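Local coordinates for protein glucose dehydrogenase (Serratia sp. FS14, PDB 7CDY) that belongs to the glucose/sorbosone dehydrogenase family, a group of beta-propeller proteins, and carries a bound calcium ion, at residues R182-Q194 / N219-L231. Numbering follows the deposited sequence.
Sequences RPEVWSYGHRNPQ and NIPLPGKNYGWPL. With CA (calcium ion), chain D.
Trp-186 to Gly-189 and Pro-223 to Tyr-227 run parallel, Tyr-188 bridging Asn-226 through Tyr-188 N to Lys-225 O (3.1 Å) and Tyr-227 N to Tyr-188 O (2.8 Å), with Gly-224 N to Trp-186 O a further bond just before. Trp-186 and Ser-187 form a classic beta bulge against Leu-160; strand 185-187 is the outermost of its sheet, and the loop after strand 216-219 of the next sheet lies along it. With CG anti to the backbone N (chi1 -180°), the Trp-186 indole reaches along Pro-223, whose CB sits over the six-membered ring, 3.6 Å from its centroid. In the ring plane, Trp-186 NE1 donates to Pro-221 O (3.0 Å), approaching from above that carbonyl's plane. Asn-226 lays CB and its amide over one face of the Tyr-188 ring, the two planes 32° apart; its OD1 accepts from Gly-228 N in an Asx turn, and its ND2 is held by Gln-151. The rings of His-190 and Tyr-227 are almost parallel (8°) but slid apart, with little overlap. His-190 is gripped at both nitrogens, NE2 by Ser-187 OG and ND1 by Glu-209, which fixes its ring rotation. Arg-191, extended from CG to NE, crosses one face of Trp-229 with CD 3.4 Å from the centroid of the six-membered ring, while Pro-230 covers the opposite face. Tyr-227 O binds calcium at 2.3 Å, a site shared with Glu-217, and Gly-189 O accepts from a calcium-bound water and from Trp-229 N. Calcium would probably polarise this water and strengthen its bond to Gly-189 O, linking the metal to 182-194 through water, while Tyr-227 O ties it directly to 219-231.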
# COMPACT_ATOMS: atom_id res chain seq x y z
N ARG A 182 -7.50 -3.13 20.37
CA ARG A 182 -7.62 -4.20 19.38
C ARG A 182 -6.29 -4.95 19.26
O ARG A 182 -5.26 -4.33 18.95
CB ARG A 182 -8.02 -3.64 18.01
CG ARG A 182 -9.49 -3.21 17.88
CD ARG A 182 -10.50 -4.35 18.02
NE ARG A 182 -10.38 -5.42 17.03
CZ ARG A 182 -11.35 -5.78 16.18
NH1 ARG A 182 -12.50 -5.12 16.14
NH2 ARG A 182 -11.15 -6.80 15.36
N PRO A 183 -6.28 -6.27 19.47
CA PRO A 183 -5.00 -6.99 19.51
C PRO A 183 -4.34 -7.17 18.15
O PRO A 183 -3.16 -7.53 18.10
CB PRO A 183 -5.39 -8.33 20.14
CG PRO A 183 -6.80 -8.53 19.76
CD PRO A 183 -7.42 -7.14 19.82
N GLU A 184 -5.06 -6.90 17.06
CA GLU A 184 -4.48 -6.97 15.72
C GLU A 184 -3.47 -5.86 15.45
O GLU A 184 -2.69 -5.97 14.49
CB GLU A 184 -5.60 -6.86 14.68
CG GLU A 184 -6.64 -7.96 14.73
CD GLU A 184 -7.82 -7.68 15.65
OE1 GLU A 184 -8.78 -8.48 15.61
OE2 GLU A 184 -7.80 -6.68 16.42
N VAL A 185 -3.44 -4.81 16.26
CA VAL A 185 -2.74 -3.57 15.90
C VAL A 185 -1.25 -3.70 16.13
O VAL A 185 -0.79 -4.18 17.19
CB VAL A 185 -3.31 -2.39 16.71
CG1 VAL A 185 -2.42 -1.15 16.57
CG2 VAL A 185 -4.73 -2.09 16.27
N TRP A 186 -0.46 -3.23 15.16
CA TRP A 186 0.97 -3.04 15.30
C TRP A 186 1.31 -1.62 15.71
O TRP A 186 2.00 -1.41 16.70
CB TRP A 186 1.66 -3.39 13.97
CG TRP A 186 3.16 -3.26 13.97
CD1 TRP A 186 3.89 -2.20 13.48
CD2 TRP A 186 4.11 -4.20 14.46
NE1 TRP A 186 5.23 -2.44 13.64
CE2 TRP A 186 5.39 -3.67 14.24
CE3 TRP A 186 3.99 -5.46 15.07
CZ2 TRP A 186 6.55 -4.35 14.61
CZ3 TRP A 186 5.15 -6.13 15.44
CH2 TRP A 186 6.41 -5.57 15.20
N SER A 187 0.82 -0.62 14.96
CA SER A 187 1.04 0.78 15.27
C SER A 187 -0.22 1.57 14.94
O SER A 187 -1.10 1.09 14.21
CB SER A 187 2.25 1.35 14.52
OG SER A 187 2.11 1.17 13.12
N TYR A 188 -0.31 2.78 15.47
CA TYR A 188 -1.52 3.58 15.34
C TYR A 188 -1.17 5.02 15.02
O TYR A 188 0.01 5.38 14.90
CB TYR A 188 -2.43 3.40 16.56
CG TYR A 188 -2.00 4.03 17.87
CD1 TYR A 188 -0.89 3.56 18.56
CD2 TYR A 188 -2.74 5.04 18.44
CE1 TYR A 188 -0.52 4.13 19.78
CE2 TYR A 188 -2.39 5.61 19.65
CZ TYR A 188 -1.29 5.14 20.31
OH TYR A 188 -0.93 5.71 21.52
N GLY A 189 -2.19 5.86 14.86
CA GLY A 189 -1.96 7.24 14.49
C GLY A 189 -1.51 7.45 13.06
O GLY A 189 -0.71 8.36 12.79
N HIS A 190 -2.02 6.65 12.13
CA HIS A 190 -1.76 6.79 10.71
C HIS A 190 -2.97 7.41 10.02
O HIS A 190 -4.11 7.26 10.47
CB HIS A 190 -1.45 5.41 10.10
CG HIS A 190 -0.27 4.73 10.73
ND1 HIS A 190 1.02 5.18 10.53
CD2 HIS A 190 -0.18 3.67 11.57
CE1 HIS A 190 1.86 4.40 11.21
NE2 HIS A 190 1.15 3.49 11.85
N ARG A 191 -2.71 8.13 8.92
CA ARG A 191 -3.79 8.80 8.19
C ARG A 191 -4.32 7.95 7.03
O ARG A 191 -5.38 7.33 7.16
CB ARG A 191 -3.36 10.19 7.72
CG ARG A 191 -4.50 10.98 7.10
CD ARG A 191 -4.03 12.38 6.72
NE ARG A 191 -5.07 13.11 5.99
CZ ARG A 191 -5.30 12.95 4.69
NH1 ARG A 191 -4.54 12.13 3.98
NH2 ARG A 191 -6.28 13.62 4.11
N ASN A 192 -3.64 7.93 5.88
CA ASN A 192 -4.03 7.08 4.76
C ASN A 192 -2.79 6.49 4.11
O ASN A 192 -2.20 7.10 3.21
CB ASN A 192 -4.88 7.81 3.72
CG ASN A 192 -5.49 6.85 2.75
OD1 ASN A 192 -5.79 5.71 3.12
ND2 ASN A 192 -5.68 7.27 1.51
N PRO A 193 -2.37 5.31 4.55
CA PRO A 193 -1.11 4.72 4.06
C PRO A 193 -1.31 4.03 2.72
O PRO A 193 -2.08 3.07 2.61
CB PRO A 193 -0.74 3.71 5.16
CG PRO A 193 -2.06 3.37 5.83
CD PRO A 193 -2.97 4.55 5.68
N GLN A 194 -0.56 4.49 1.71
CA GLN A 194 -0.56 3.84 0.41
C GLN A 194 0.84 3.36 0.03
O GLN A 194 1.11 3.10 -1.15
CB GLN A 194 -1.22 4.71 -0.66
CG GLN A 194 -2.74 4.86 -0.42
CD GLN A 194 -3.47 5.61 -1.52
OE1 GLN A 194 -2.89 6.41 -2.24
NE2 GLN A 194 -4.77 5.35 -1.64
N ASN A 219 7.51 6.62 7.28
CA ASN A 219 7.70 6.17 8.66
C ASN A 219 8.34 4.79 8.70
O ASN A 219 8.20 3.99 7.77
CB ASN A 219 6.35 6.08 9.39
CG ASN A 219 5.69 7.43 9.58
OD1 ASN A 219 6.21 8.28 10.30
ND2 ASN A 219 4.52 7.63 8.98
N ILE A 220 9.01 4.48 9.81
CA ILE A 220 9.42 3.11 10.14
C ILE A 220 8.62 2.70 11.37
O ILE A 220 9.02 3.00 12.50
CB ILE A 220 10.93 2.99 10.39
CG1 ILE A 220 11.74 3.49 9.19
CG2 ILE A 220 11.31 1.54 10.72
CD1 ILE A 220 13.26 3.56 9.46
N PRO A 221 7.48 2.03 11.22
CA PRO A 221 6.55 1.88 12.35
C PRO A 221 7.01 0.83 13.35
O PRO A 221 7.22 -0.34 13.00
CB PRO A 221 5.24 1.46 11.69
CG PRO A 221 5.66 0.92 10.34
CD PRO A 221 6.88 1.66 9.93
N LEU A 222 7.12 1.24 14.60
CA LEU A 222 7.52 0.38 15.70
C LEU A 222 6.30 -0.10 16.49
O LEU A 222 5.28 0.60 16.57
CB LEU A 222 8.46 1.16 16.63
CG LEU A 222 9.73 1.68 15.97
CD1 LEU A 222 10.55 2.50 16.95
CD2 LEU A 222 10.56 0.52 15.42
N PRO A 223 6.36 -1.30 17.08
CA PRO A 223 5.17 -1.88 17.70
C PRO A 223 4.71 -1.10 18.92
O PRO A 223 5.50 -0.77 19.81
CB PRO A 223 5.62 -3.30 18.08
CG PRO A 223 7.12 -3.22 18.17
CD PRO A 223 7.52 -2.20 17.13
N GLY A 224 3.43 -0.78 18.94
CA GLY A 224 2.79 -0.04 20.04
C GLY A 224 2.98 1.47 19.94
O GLY A 224 2.48 2.13 20.75
N LYS A 225 3.67 1.95 18.92
CA LYS A 225 3.96 3.40 18.79
C LYS A 225 2.84 4.15 18.04
O LYS A 225 2.15 3.61 17.22
CB LYS A 225 5.30 3.60 18.08
CG LYS A 225 6.51 3.72 18.98
CD LYS A 225 6.71 2.62 19.89
CE LYS A 225 8.04 2.84 20.61
NZ LYS A 225 8.07 2.15 21.91
N ASN A 226 2.75 5.40 18.40
CA ASN A 226 1.76 6.38 17.89
C ASN A 226 2.44 7.27 16.86
O ASN A 226 3.30 8.00 17.24
CB ASN A 226 1.27 7.19 19.09
CG ASN A 226 0.07 8.05 18.78
OD1 ASN A 226 -0.19 8.34 17.64
ND2 ASN A 226 -0.62 8.50 19.79
N TYR A 227 1.94 7.30 15.62
CA TYR A 227 2.49 8.09 14.49
C TYR A 227 1.84 9.49 14.40
O TYR A 227 2.09 10.28 13.54
CB TYR A 227 2.70 7.22 13.23
CG TYR A 227 3.83 6.28 13.55
CD1 TYR A 227 3.61 5.12 14.27
CD2 TYR A 227 5.13 6.65 13.31
CE1 TYR A 227 4.66 4.35 14.73
CE2 TYR A 227 6.18 5.88 13.74
CZ TYR A 227 5.95 4.74 14.47
OH TYR A 227 7.00 4.05 14.94
N GLY A 228 0.97 9.73 15.38
CA GLY A 228 0.45 11.07 15.74
C GLY A 228 -0.79 11.59 15.05
O GLY A 228 -1.35 12.53 15.57
N TRP A 229 -1.21 11.01 13.94
CA TRP A 229 -2.37 11.61 13.24
C TRP A 229 -3.61 11.47 14.12
O TRP A 229 -3.85 10.39 14.61
CB TRP A 229 -2.60 10.93 11.89
CG TRP A 229 -3.82 11.42 11.16
CD1 TRP A 229 -5.01 10.77 11.04
CD2 TRP A 229 -4.00 12.71 10.54
NE1 TRP A 229 -5.90 11.53 10.34
CE2 TRP A 229 -5.30 12.71 10.00
CE3 TRP A 229 -3.17 13.80 10.31
CZ2 TRP A 229 -5.81 13.80 9.29
CZ3 TRP A 229 -3.66 14.88 9.60
CH2 TRP A 229 -4.97 14.86 9.10
N PRO A 230 -4.47 12.50 14.29
CA PRO A 230 -4.39 13.87 13.76
C PRO A 230 -3.88 14.90 14.77
O PRO A 230 -4.01 16.10 14.51
CB PRO A 230 -5.85 14.18 13.44
CG PRO A 230 -6.59 13.51 14.57
CD PRO A 230 -5.79 12.24 14.89
N LEU A 231 -3.30 14.44 15.89
CA LEU A 231 -2.75 15.37 16.88
C LEU A 231 -1.46 16.02 16.39
O LEU A 231 -1.16 17.17 16.74
CB LEU A 231 -2.43 14.61 18.15
CG LEU A 231 -3.58 13.82 18.78
CD1 LEU A 231 -3.11 13.08 20.05
CD2 LEU A 231 -4.74 14.74 19.08
CA CA D . 2.66 11.18 11.49
O HOH W 1 1.13 9.39 10.94
O HOH W 2 4.83 10.12 11.93
O HOH W 3 0.67 12.53 11.35
O HOH W 4 3.44 12.99 12.80